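PDB 3L76: aspartokinase from Synechocystis, which binds lysine and threonine and probably catalyses the ATP-dependent phosphorylation of the beta-carboxyl group of aspartate, an early step toward both of these amino acids. Local coordinates for residues Ala134-Ile139 against Thr148-Gly153; Phe289-Gln294 against Ser331-Ala336; Val530-Ser535 against Ala545-Ala550. All coordinates share one frame; numbering follows the deposited sequence.

In the fold
The three contacts follow one another along the chain without overlapping. Interaction 1 belongs to the amino acid kinase region, where strands 130-138 and 145-148 pair in its mixed sheet. Interactions 2 and 3 lie in the first and the last of four ACT domains, across the centre of the chain from interaction 1, with centres about 55 and 40 Å from it. Their own centres are only about 18 Å apart and they touch: helix 284-294 of interaction 2 packs against helix 543-552 of interaction 3, with the Phe289 and Phe548 rings meeting. Domains far apart in sequence are thus joined helix to helix in the regulatory half, where lysine and threonine are bound.

Interaction 1: Ala134-Ile139 against Thr148-Gly153; sequences AGFQGI and TTLGRG
Phe136 and Thr148 form an antiparallel hydrogen-bonded pair, their CA atoms 5.8 Å apart, with both side chains on the same face of the sheet. Phe136 N donates to Thr148 O at 3.2 Å, almost straight at 167° and in the carbonyl plane, and Thr148 N returns the bond to Phe136 O at 3.1 Å. Thr148 O also receives a CA-H...O contact from Gly135, whose CA lies 3.6 Å from it. Glycine suits position 135 because its positive phi would press a side chain against the carbonyl oxygen of Ala134.

The side chains add an apolar contact between Phe136 and Leu150, two residues after Thr148. Leu150 brings its branched end obliquely against the ring: Leu150 CD1 lies 3.9 Å from Phe136 CE2, and Leu150 CD2 lies 4.0 Å from Phe136 CD2. The ring can receive it because its CG stands beside the backbone N and anti to the carbonyl carbon (chi1 -55°). Val103 and Ser158 touch both residues, placing them between strand 101-104 and helix 154-166.

Two backbone bonds therefore satisfy polar groups in a buried place, while leucine on phenylalanine holds the departing chain by shape. The glycine-rich run after Thr148, a signature of aspartokinases that in relatives lies by the active site, is thus tethered at its start to the kinase sheet.

Interaction 2: Phe289-Gln294 against Ser331-Ala336; sequences FRDIAQ and SAIAPA
Asp291 and Ile333 carry most of this helix-to-helix contact, their CA atoms being 7.3 Å apart and both side chains starting toward the opposite segment. The apolar part is made by the longer branch of Ile333. With CG1 beside its own backbone N (chi1 -47°) and the chain extended beyond it (chi2 167°), Ile333 CD1 reaches across to the aspartate's methylene carbon, Asp291 CB, at 3.2 Å. The same methyl comes within 4.2 Å of Ile292 CG1, the two isoleucine side chains crossing at about a right angle. Isoleucine suits this place because its fork lets CG2 lie by Asp291 OD2 while the longer CG1-CD1 arm reaches Asp291 CB and Ile292.

A second kind of contact sets a carboxylate oxygen against hydrocarbon. Asp291 OD2 lies 3.3 Å from Ile333 CG2, the shorter branch, and 3.5 Å from Ile333 CG1, so it rests beside the fork of the isoleucine. No hydrogen bond joins the segments; this oxygen has a long, weak ion pair with Lys287 of its own helix. Asp291 is partly exposed, so an aspartate can sit at the border of an apolar contact. An alanine in place of Ile333 would probably leave Asp291 CB and Ile292 CG1 without their apolar partner and open a gap between the helices.

Helices 284-294 and 323-333 are the two helices of an ACT domain, lying against its antiparallel sheet. Ile292 touches Phe316 of strand 311-318, Ala334 meets Ile349 of strand 348-361, and Arg290 lies on Ala545 and Ala549 of helix 543-552.

Interaction 3: Val530-Ser535 against Ala545-Ala550; sequences VSIVGS and AHFFAA
Ile532 lays its CG2 methyl over the face of the Phe547 ring, 3.7 Å from the centroid and only 4° off the ring normal, a well-centred CH-pi contact. Ile532 CD1 reaches back toward the root of the ring, 3.5 Å from Phe547 CD2 and 3.6 Å from Phe547 CB. This arrangement depends on the isoleucine's first torsion, which holds CG1 between backbone N and carbonyl carbon (chi1 71°) and leaves CG2 beside the N. Isoleucine is apt because CG2 can sit over the ring centre while the longer arm carries CD1 to its root.

Phe547, with CG anti to the backbone N (chi1 -177°), projects its ring from the helix toward the strand. At the far end of the ring, Val530 O stands at the edge, in plane, 3.7 Å from Phe547 CZ, with Val530 CB 4.3 Å from the same atom.

Val530 and Ile532 both point toward the helix, Ser531 away. The contact packs helix 543-552 on strand 520-533 within the last ACT domain. The Ile532 side chain is about 7 Å from a bound lysine. Ala584 of helix 577-587 touches both Ile532 and Phe547, and Ile568 of strand 567-573, which lines a lysine pocket, meets the ring.

Interaction 1: Ala134-Ile139 against Thr148-Gly153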
ATOM      1  N   ALA A 134       4.582  -3.531 -10.984  1.00 88.79           N
ATOM      2  CA  ALA A 134       3.380  -2.914 -10.459  1.00104.56           C
ATOM      3  C   ALA A 134       3.657  -1.460 -10.096  1.00101.64           C
ATOM      4  O   ALA A 134       4.600  -1.146  -9.356  1.00 77.03           O
ATOM      5  CB  ALA A 134       2.874  -3.678  -9.254  1.00118.24           C
ATOM      6  N   GLY A 135       2.837  -0.572 -10.641  1.00 94.01           N
ATOM      7  CA  GLY A 135       2.923   0.835 -10.320  1.00 78.65           C
ATOM      8  C   GLY A 135       3.780   1.663 -11.260  1.00 83.09           C
ATOM      9  O   GLY A 135       4.714   1.174 -11.901  1.00 73.57           O
ATOM     10  N   PHE A 136       3.435   2.939 -11.346  1.00 86.14           N
ATOM     11  CA  PHE A 136       4.267   3.922 -12.010  1.00 85.17           C
ATOM     12  C   PHE A 136       4.340   5.093 -11.064  1.00 80.07           C
ATOM     13  O   PHE A 136       3.541   5.195 -10.134  1.00 65.13           O
ATOM     14  CB  PHE A 136       3.636   4.386 -13.326  1.00 82.92           C
ATOM     15  CG  PHE A 136       3.312   3.269 -14.273  1.00 78.31           C
ATOM     16  CD1 PHE A 136       4.281   2.756 -15.119  1.00 64.70           C
ATOM     17  CD2 PHE A 136       2.035   2.732 -14.315  1.00 52.21           C
ATOM     18  CE1 PHE A 136       3.986   1.726 -15.986  1.00 54.10           C
ATOM     19  CE2 PHE A 136       1.739   1.707 -15.177  1.00 62.51           C
ATOM     20  CZ  PHE A 136       2.715   1.203 -16.014  1.00 56.09           C
ATOM     21  N   GLN A 137       5.291   5.983 -11.305  1.00 83.04           N
ATOM     22  CA  GLN A 137       5.360   7.227 -10.560  1.00 78.30           C
ATOM     23  C   GLN A 137       4.429   8.247 -11.207  1.00 70.06           C
ATOM     24  O   GLN A 137       4.401   8.373 -12.424  1.00 70.36           O
ATOM     25  CB  GLN A 137       6.796   7.753 -10.527  1.00 63.03           C
ATOM     26  CG  GLN A 137       6.970   9.039  -9.749  1.00 75.60           C
ATOM     27  CD  GLN A 137       8.395   9.538  -9.779  1.00 83.18           C
ATOM     28  OE1 GLN A 137       8.973   9.736 -10.850  1.00 72.48           O
ATOM     29  NE2 GLN A 137       8.977   9.744  -8.599  1.00 91.39           N
ATOM     30  N   GLY A 138       3.659   8.957 -10.388  1.00 52.21           N
ATOM     31  CA  GLY A 138       2.753   9.979 -10.867  1.00 61.70           C
ATOM     32  C   GLY A 138       3.285  11.375 -10.627  1.00 77.47           C
ATOM     33  O   GLY A 138       3.755  11.686  -9.529  1.00 88.65           O
ATOM     34  N   ILE A 139       3.243  12.193 -11.683  1.00 79.00           N
ATOM     35  CA  ILE A 139       3.645  13.599 -11.650  1.00 80.11           C
ATOM     36  C   ILE A 139       2.470  14.512 -12.001  1.00 87.18           C
ATOM     37  O   ILE A 139       2.241  15.534 -11.349  1.00 91.18           O
ATOM     38  CB  ILE A 139       4.807  13.846 -12.603  1.00 54.91           C
ATOM     39  N   THR A 148       1.356   4.777  -8.011  1.00 98.69           N
ATOM     40  CA  THR A 148      -0.072   4.776  -8.295  1.00 91.12           C
ATOM     41  C   THR A 148      -0.386   3.835  -9.446  1.00 84.94           C
ATOM     42  O   THR A 148       0.498   3.442 -10.207  1.00 76.41           O
ATOM     43  CB  THR A 148      -0.587   6.173  -8.669  1.00 89.57           C
ATOM     44  OG1 THR A 148       0.128   6.662  -9.814  1.00 72.45           O
ATOM     45  CG2 THR A 148      -0.415   7.134  -7.501  1.00115.53           C
ATOM     46  N   THR A 149      -1.656   3.481  -9.570  1.00 74.90           N
ATOM     47  CA  THR A 149      -2.100   2.654 -10.675  1.00 92.60           C
ATOM     48  C   THR A 149      -2.815   3.527 -11.703  1.00 89.21           C
ATOM     49  O   THR A 149      -2.999   4.729 -11.485  1.00 57.07           O
ATOM     50  CB  THR A 149      -3.025   1.546 -10.180  1.00 98.46           C
ATOM     51  OG1 THR A 149      -4.150   2.132  -9.512  1.00 90.70           O
ATOM     52  CG2 THR A 149      -2.279   0.650  -9.214  1.00 74.46           C
ATOM     53  N   LEU A 150      -3.211   2.927 -12.822  1.00 97.68           N
ATOM     54  CA  LEU A 150      -3.854   3.674 -13.905  1.00 89.65           C
ATOM     55  C   LEU A 150      -5.379   3.654 -13.825  1.00 90.88           C
ATOM     56  O   LEU A 150      -6.051   4.310 -14.623  1.00 78.46           O
ATOM     57  CB  LEU A 150      -3.414   3.145 -15.274  1.00 65.87           C
ATOM     58  CG  LEU A 150      -1.913   3.134 -15.559  1.00 75.62           C
ATOM     59  CD1 LEU A 150      -1.633   2.555 -16.936  1.00 66.91           C
ATOM     60  CD2 LEU A 150      -1.340   4.531 -15.434  1.00 70.48           C
ATOM     61  N   GLY A 151      -5.920   2.893 -12.879  1.00 89.81           N
ATOM     62  CA  GLY A 151      -7.358   2.799 -12.712  1.00 95.57           C
ATOM     63  C   GLY A 151      -7.917   1.413 -12.976  1.00121.84           C
ATOM     64  O   GLY A 151      -7.176   0.428 -12.997  1.00139.49           O
ATOM     65  N   ARG A 152      -9.231   1.347 -13.188  1.00128.72           N
ATOM     66  CA  ARG A 152      -9.948   0.079 -13.325  1.00140.11           C
ATOM     67  C   ARG A 152      -9.312  -0.876 -14.334  1.00152.44           C
ATOM     68  O   ARG A 152      -8.909  -1.988 -13.980  1.00171.20           O
ATOM     69  CB  ARG A 152     -11.407   0.334 -13.684  1.00140.26           C
ATOM     70  N   GLY A 153      -9.230  -0.440 -15.587  1.00134.10           N
ATOM     71  CA  GLY A 153      -8.677  -1.263 -16.646  1.00126.22           C
ATOM     72  C   GLY A 153      -7.187  -1.056 -16.836  1.00107.93           C
ATOM     73  O   GLY A 153      -6.633  -1.348 -17.899  1.00 75.87           O
TER

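Interaction 2: Phe289-Gln294 against Ser331-Ala336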
ATOM      1  N   PHE A 289     -32.274  -4.348 -49.846  1.00 33.47           N
ATOM      2  CA  PHE A 289     -30.851  -4.598 -49.891  1.00 54.42           C
ATOM      3  C   PHE A 289     -30.539  -5.927 -50.558  1.00 53.12           C
ATOM      4  O   PHE A 289     -29.472  -6.097 -51.138  1.00 48.50           O
ATOM      5  CB  PHE A 289     -30.223  -4.471 -48.491  1.00 52.86           C
ATOM      6  CG  PHE A 289     -30.317  -3.078 -47.919  1.00 35.05           C
ATOM      7  CD1 PHE A 289     -29.462  -2.071 -48.356  1.00 31.05           C
ATOM      8  CD2 PHE A 289     -31.268  -2.769 -46.962  1.00 44.72           C
ATOM      9  CE1 PHE A 289     -29.549  -0.784 -47.840  1.00 33.72           C
ATOM     10  CE2 PHE A 289     -31.365  -1.481 -46.439  1.00 34.63           C
ATOM     11  CZ  PHE A 289     -30.504  -0.488 -46.879  1.00 31.37           C
ATOM     12  N   ARG A 290     -31.476  -6.866 -50.493  1.00 53.77           N
ATOM     13  CA  ARG A 290     -31.299  -8.109 -51.225  1.00 60.59           C
ATOM     14  C   ARG A 290     -31.137  -7.808 -52.713  1.00 67.36           C
ATOM     15  O   ARG A 290     -30.162  -8.231 -53.326  1.00 73.08           O
ATOM     16  CB  ARG A 290     -32.456  -9.074 -50.987  1.00 67.76           C
ATOM     17  CG  ARG A 290     -32.372  -9.872 -49.694  1.00 79.95           C
ATOM     18  CD  ARG A 290     -33.291 -11.080 -49.767  1.00 92.38           C
ATOM     19  NE  ARG A 290     -34.619 -10.706 -50.249  1.00100.06           N
ATOM     20  CZ  ARG A 290     -35.736 -10.807 -49.536  1.00 84.46           C
ATOM     21  NH1 ARG A 290     -35.700 -11.296 -48.301  1.00 90.53           N
ATOM     22  NH2 ARG A 290     -36.893 -10.428 -50.062  1.00 56.57           N
ATOM     23  N   ASP A 291     -32.076  -7.055 -53.286  1.00 56.01           N
ATOM     24  CA  ASP A 291     -32.017  -6.745 -54.709  1.00 60.40           C
ATOM     25  C   ASP A 291     -30.777  -5.934 -55.061  1.00 69.13           C
ATOM     26  O   ASP A 291     -30.099  -6.237 -56.039  1.00 75.76           O
ATOM     27  CB  ASP A 291     -33.283  -6.027 -55.188  1.00 70.30           C
ATOM     28  CG  ASP A 291     -34.535  -6.867 -55.024  1.00 81.44           C
ATOM     29  OD1 ASP A 291     -34.416  -8.100 -54.863  1.00 81.22           O
ATOM     30  OD2 ASP A 291     -35.643  -6.289 -55.056  1.00104.71           O
ATOM     31  N   ILE A 292     -30.469  -4.911 -54.268  1.00 64.52           N
ATOM     32  CA  ILE A 292     -29.246  -4.144 -54.488  1.00 47.14           C
ATOM     33  C   ILE A 292     -27.999  -5.034 -54.528  1.00 57.84           C
ATOM     34  O   ILE A 292     -27.096  -4.830 -55.349  1.00 55.93           O
ATOM     35  CB  ILE A 292     -29.061  -3.049 -53.437  1.00 41.69           C
ATOM     36  CG1 ILE A 292     -30.210  -2.050 -53.511  1.00 43.88           C
ATOM     37  CG2 ILE A 292     -27.713  -2.338 -53.618  1.00 33.82           C
ATOM     38  CD1 ILE A 292     -30.228  -1.035 -52.379  1.00 52.19           C
ATOM     39  N   ALA A 293     -27.955  -6.032 -53.656  1.00 50.70           N
ATOM     40  CA  ALA A 293     -26.786  -6.895 -53.582  1.00 44.92           C
ATOM     41  C   ALA A 293     -26.691  -7.808 -54.796  1.00 62.16           C
ATOM     42  O   ALA A 293     -25.595  -8.191 -55.213  1.00 65.16           O
ATOM     43  CB  ALA A 293     -26.802  -7.696 -52.295  1.00 36.48           C
ATOM     44  N   GLN A 294     -27.842  -8.156 -55.366  1.00 67.52           N
ATOM     45  CA  GLN A 294     -27.878  -8.941 -56.596  1.00 73.72           C
ATOM     46  C   GLN A 294     -27.168  -8.238 -57.758  1.00 56.90           C
ATOM     47  O   GLN A 294     -26.658  -8.890 -58.660  1.00 78.87           O
ATOM     48  CB  GLN A 294     -29.314  -9.288 -56.982  1.00 79.49           C
ATOM     49  CG  GLN A 294     -29.932 -10.420 -56.169  1.00 97.43           C
ATOM     50  CD  GLN A 294     -31.392 -10.661 -56.526  1.00112.84           C
ATOM     51  OE1 GLN A 294     -32.072  -9.773 -57.042  1.00117.49           O
ATOM     52  NE2 GLN A 294     -31.880 -11.866 -56.248  1.00 98.09           N
ATOM     53  N   SER A 331     -34.735   2.541 -57.762  1.00 59.39           N
ATOM     54  CA  SER A 331     -35.926   3.025 -58.458  1.00 60.14           C
ATOM     55  C   SER A 331     -36.802   1.893 -58.973  1.00 61.39           C
ATOM     56  O   SER A 331     -38.011   2.075 -59.158  1.00 55.62           O
ATOM     57  CB  SER A 331     -35.564   3.967 -59.609  1.00 58.39           C
ATOM     58  OG  SER A 331     -35.222   5.259 -59.126  1.00 80.56           O
ATOM     59  N   ALA A 332     -36.200   0.725 -59.179  1.00 46.28           N
ATOM     60  CA  ALA A 332     -36.928  -0.397 -59.759  1.00 52.99           C
ATOM     61  C   ALA A 332     -37.578  -1.313 -58.715  1.00 48.87           C
ATOM     62  O   ALA A 332     -38.636  -1.886 -58.951  1.00 72.48           O
ATOM     63  CB  ALA A 332     -36.020  -1.189 -60.688  1.00 39.62           C
ATOM     64  N   ILE A 333     -36.937  -1.454 -57.565  1.00 55.91           N
ATOM     65  CA  ILE A 333     -37.522  -2.213 -56.465  1.00 70.84           C
ATOM     66  C   ILE A 333     -38.706  -1.463 -55.846  1.00 80.12           C
ATOM     67  O   ILE A 333     -39.717  -2.064 -55.476  1.00 62.30           O
ATOM     68  CB  ILE A 333     -36.500  -2.452 -55.353  1.00 72.67           C
ATOM     69  CG1 ILE A 333     -35.175  -2.939 -55.937  1.00 96.34           C
ATOM     70  CG2 ILE A 333     -37.052  -3.436 -54.340  1.00 64.46           C
ATOM     71  CD1 ILE A 333     -34.043  -2.907 -54.944  1.00 96.24           C
ATOM     72  N   ALA A 334     -38.569  -0.145 -55.743  1.00 53.50           N
ATOM     73  CA  ALA A 334     -39.544   0.697 -55.052  1.00 60.46           C
ATOM     74  C   ALA A 334     -41.029   0.383 -55.320  1.00 62.64           C
ATOM     75  O   ALA A 334     -41.793   0.186 -54.378  1.00 53.77           O
ATOM     76  CB  ALA A 334     -39.248   2.194 -55.301  1.00 38.05           C
ATOM     77  N   PRO A 335     -41.450   0.366 -56.595  1.00 69.43           N
ATOM     78  CA  PRO A 335     -42.875   0.120 -56.866  1.00 81.95           C
ATOM     79  C   PRO A 335     -43.410  -1.144 -56.184  1.00 50.81           C
ATOM     80  O   PRO A 335     -44.568  -1.182 -55.774  1.00 54.47           O
ATOM     81  CB  PRO A 335     -42.925  -0.019 -58.390  1.00 73.86           C
ATOM     82  CG  PRO A 335     -41.778   0.804 -58.861  1.00 79.46           C
ATOM     83  CD  PRO A 335     -40.690   0.615 -57.833  1.00 51.33           C
ATOM     84  N   ALA A 336     -42.564  -2.152 -56.035  1.00 57.66           N
ATOM     85  CA  ALA A 336     -42.952  -3.383 -55.352  1.00 52.44           C
ATOM     86  C   ALA A 336     -43.236  -3.196 -53.861  1.00 56.12           C
ATOM     87  O   ALA A 336     -43.781  -4.092 -53.226  1.00 72.56           O
ATOM     88  CB  ALA A 336     -41.890  -4.462 -55.551  1.00 54.60           C
TER

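Interaction 3: Val530-Ser535 against Ala545-Ala550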
ATOM      1  N   VAL A 530     -29.725  -5.447 -31.677  1.00 45.40           N
ATOM      2  CA  VAL A 530     -29.043  -6.626 -32.184  1.00 48.40           C
ATOM      3  C   VAL A 530     -27.985  -6.137 -33.143  1.00 53.34           C
ATOM      4  O   VAL A 530     -28.271  -5.342 -34.037  1.00 44.70           O
ATOM      5  CB  VAL A 530     -29.993  -7.560 -32.945  1.00 52.56           C
ATOM      6  CG1 VAL A 530     -29.512  -8.973 -32.842  1.00 37.26           C
ATOM      7  CG2 VAL A 530     -31.382  -7.460 -32.387  1.00 76.10           C
ATOM      8  N   SER A 531     -26.758  -6.604 -32.946  1.00 52.94           N
ATOM      9  CA  SER A 531     -25.629  -6.130 -33.729  1.00 36.25           C
ATOM     10  C   SER A 531     -24.835  -7.291 -34.312  1.00 45.96           C
ATOM     11  O   SER A 531     -24.638  -8.317 -33.661  1.00 52.82           O
ATOM     12  CB  SER A 531     -24.695  -5.282 -32.857  1.00 40.22           C
ATOM     13  OG  SER A 531     -25.306  -4.116 -32.354  1.00 47.55           O
ATOM     14  N   ILE A 532     -24.369  -7.120 -35.539  1.00 37.15           N
ATOM     15  CA  ILE A 532     -23.396  -8.042 -36.102  1.00 42.43           C
ATOM     16  C   ILE A 532     -22.123  -7.256 -36.391  1.00 41.93           C
ATOM     17  O   ILE A 532     -22.184  -6.083 -36.740  1.00 40.69           O
ATOM     18  CB  ILE A 532     -23.919  -8.753 -37.368  1.00 52.03           C
ATOM     19  CG1 ILE A 532     -24.002  -7.784 -38.546  1.00 37.90           C
ATOM     20  CG2 ILE A 532     -25.276  -9.419 -37.100  1.00 41.01           C
ATOM     21  CD1 ILE A 532     -24.576  -8.398 -39.788  1.00 39.77           C
ATOM     22  N   VAL A 533     -20.968  -7.886 -36.185  1.00 41.45           N
ATOM     23  CA  VAL A 533     -19.688  -7.226 -36.399  1.00 24.77           C
ATOM     24  C   VAL A 533     -18.778  -8.139 -37.195  1.00 47.29           C
ATOM     25  O   VAL A 533     -18.780  -9.348 -37.001  1.00 43.84           O
ATOM     26  CB  VAL A 533     -19.009  -6.837 -35.078  1.00 38.65           C
ATOM     27  CG1 VAL A 533     -17.563  -6.411 -35.328  1.00 34.14           C
ATOM     28  CG2 VAL A 533     -19.785  -5.725 -34.374  1.00 41.47           C
ATOM     29  N   GLY A 534     -18.017  -7.555 -38.110  1.00 44.77           N
ATOM     30  CA  GLY A 534     -17.146  -8.324 -38.969  1.00 29.26           C
ATOM     31  C   GLY A 534     -16.367  -7.416 -39.890  1.00 46.52           C
ATOM     32  O   GLY A 534     -16.948  -6.608 -40.613  1.00 46.78           O
ATOM     33  N   SER A 535     -15.046  -7.552 -39.849  1.00 32.33           N
ATOM     34  CA  SER A 535     -14.146  -6.812 -40.725  1.00 48.72           C
ATOM     35  C   SER A 535     -14.322  -7.216 -42.186  1.00 53.74           C
ATOM     36  O   SER A 535     -14.010  -6.452 -43.098  1.00 56.28           O
ATOM     37  CB  SER A 535     -12.692  -7.050 -40.299  1.00 35.63           C
ATOM     38  OG  SER A 535     -12.434  -6.417 -39.058  1.00 77.66           O
ATOM     39  N   ALA A 545     -27.914  -7.273 -46.183  1.00 39.61           N
ATOM     40  CA  ALA A 545     -29.123  -7.879 -46.716  1.00 53.49           C
ATOM     41  C   ALA A 545     -29.411  -9.204 -46.027  1.00 53.32           C
ATOM     42  O   ALA A 545     -30.551  -9.497 -45.664  1.00 52.86           O
ATOM     43  CB  ALA A 545     -29.028  -8.054 -48.220  1.00 43.00           C
ATOM     44  N   HIS A 546     -28.371  -9.999 -45.827  1.00 48.06           N
ATOM     45  CA  HIS A 546     -28.535 -11.279 -45.154  1.00 55.04           C
ATOM     46  C   HIS A 546     -29.036 -11.110 -43.730  1.00 51.39           C
ATOM     47  O   HIS A 546     -29.895 -11.852 -43.275  1.00 53.53           O
ATOM     48  CB  HIS A 546     -27.225 -12.050 -45.146  1.00 47.79           C
ATOM     49  CG  HIS A 546     -27.402 -13.519 -44.943  1.00 79.23           C
ATOM     50  ND1 HIS A 546     -28.310 -14.261 -45.672  1.00 82.59           N
ATOM     51  CD2 HIS A 546     -26.800 -14.388 -44.098  1.00 62.76           C
ATOM     52  CE1 HIS A 546     -28.253 -15.520 -45.284  1.00 66.86           C
ATOM     53  NE2 HIS A 546     -27.346 -15.626 -44.329  1.00 61.32           N
ATOM     54  N   PHE A 547     -28.476 -10.127 -43.031  1.00 52.67           N
ATOM     55  CA  PHE A 547     -28.869  -9.804 -41.663  1.00 58.61           C
ATOM     56  C   PHE A 547     -30.366  -9.437 -41.587  1.00 69.01           C
ATOM     57  O   PHE A 547     -31.123 -10.027 -40.809  1.00 57.62           O
ATOM     58  CB  PHE A 547     -27.955  -8.684 -41.128  1.00 56.65           C
ATOM     59  CG  PHE A 547     -28.210  -8.298 -39.695  1.00 32.19           C
ATOM     60  CD1 PHE A 547     -28.869  -9.153 -38.827  1.00 32.14           C
ATOM     61  CD2 PHE A 547     -27.779  -7.071 -39.216  1.00 30.66           C
ATOM     62  CE1 PHE A 547     -29.109  -8.783 -37.509  1.00 40.43           C
ATOM     63  CE2 PHE A 547     -28.012  -6.691 -37.894  1.00 40.93           C
ATOM     64  CZ  PHE A 547     -28.674  -7.549 -37.041  1.00 44.97           C
ATOM     65  N   PHE A 548     -30.794  -8.484 -42.412  1.00 54.87           N
ATOM     66  CA  PHE A 548     -32.193  -8.054 -42.433  1.00 54.20           C
ATOM     67  C   PHE A 548     -33.146  -9.173 -42.854  1.00 60.26           C
ATOM     68  O   PHE A 548     -34.260  -9.274 -42.350  1.00 54.81           O
ATOM     69  CB  PHE A 548     -32.377  -6.859 -43.363  1.00 39.75           C
ATOM     70  CG  PHE A 548     -31.451  -5.724 -43.081  1.00 42.14           C
ATOM     71  CD1 PHE A 548     -30.973  -5.502 -41.795  1.00 48.47           C
ATOM     72  CD2 PHE A 548     -31.052  -4.870 -44.100  1.00 55.80           C
ATOM     73  CE1 PHE A 548     -30.110  -4.448 -41.526  1.00 40.31           C
ATOM     74  CE2 PHE A 548     -30.193  -3.808 -43.838  1.00 52.82           C
ATOM     75  CZ  PHE A 548     -29.730  -3.593 -42.546  1.00 33.38           C
ATOM     76  N   ALA A 549     -32.707 -10.011 -43.785  1.00 71.19           N
ATOM     77  CA  ALA A 549     -33.537 -11.116 -44.235  1.00 73.19           C
ATOM     78  C   ALA A 549     -33.747 -12.097 -43.096  1.00 81.17           C
ATOM     79  O   ALA A 549     -34.810 -12.696 -42.962  1.00 73.83           O
ATOM     80  CB  ALA A 549     -32.908 -11.807 -45.419  1.00 51.62           C
ATOM     81  N   ALA A 550     -32.722 -12.248 -42.268  1.00 78.22           N
ATOM     82  CA  ALA A 550     -32.772 -13.166 -41.143  1.00 60.84           C
ATOM     83  C   ALA A 550     -33.846 -12.749 -40.141  1.00 69.39           C
ATOM     84  O   ALA A 550     -34.526 -13.596 -39.562  1.00 72.72           O
ATOM     85  CB  ALA A 550     -31.412 -13.239 -40.470  1.00 51.93           C
TER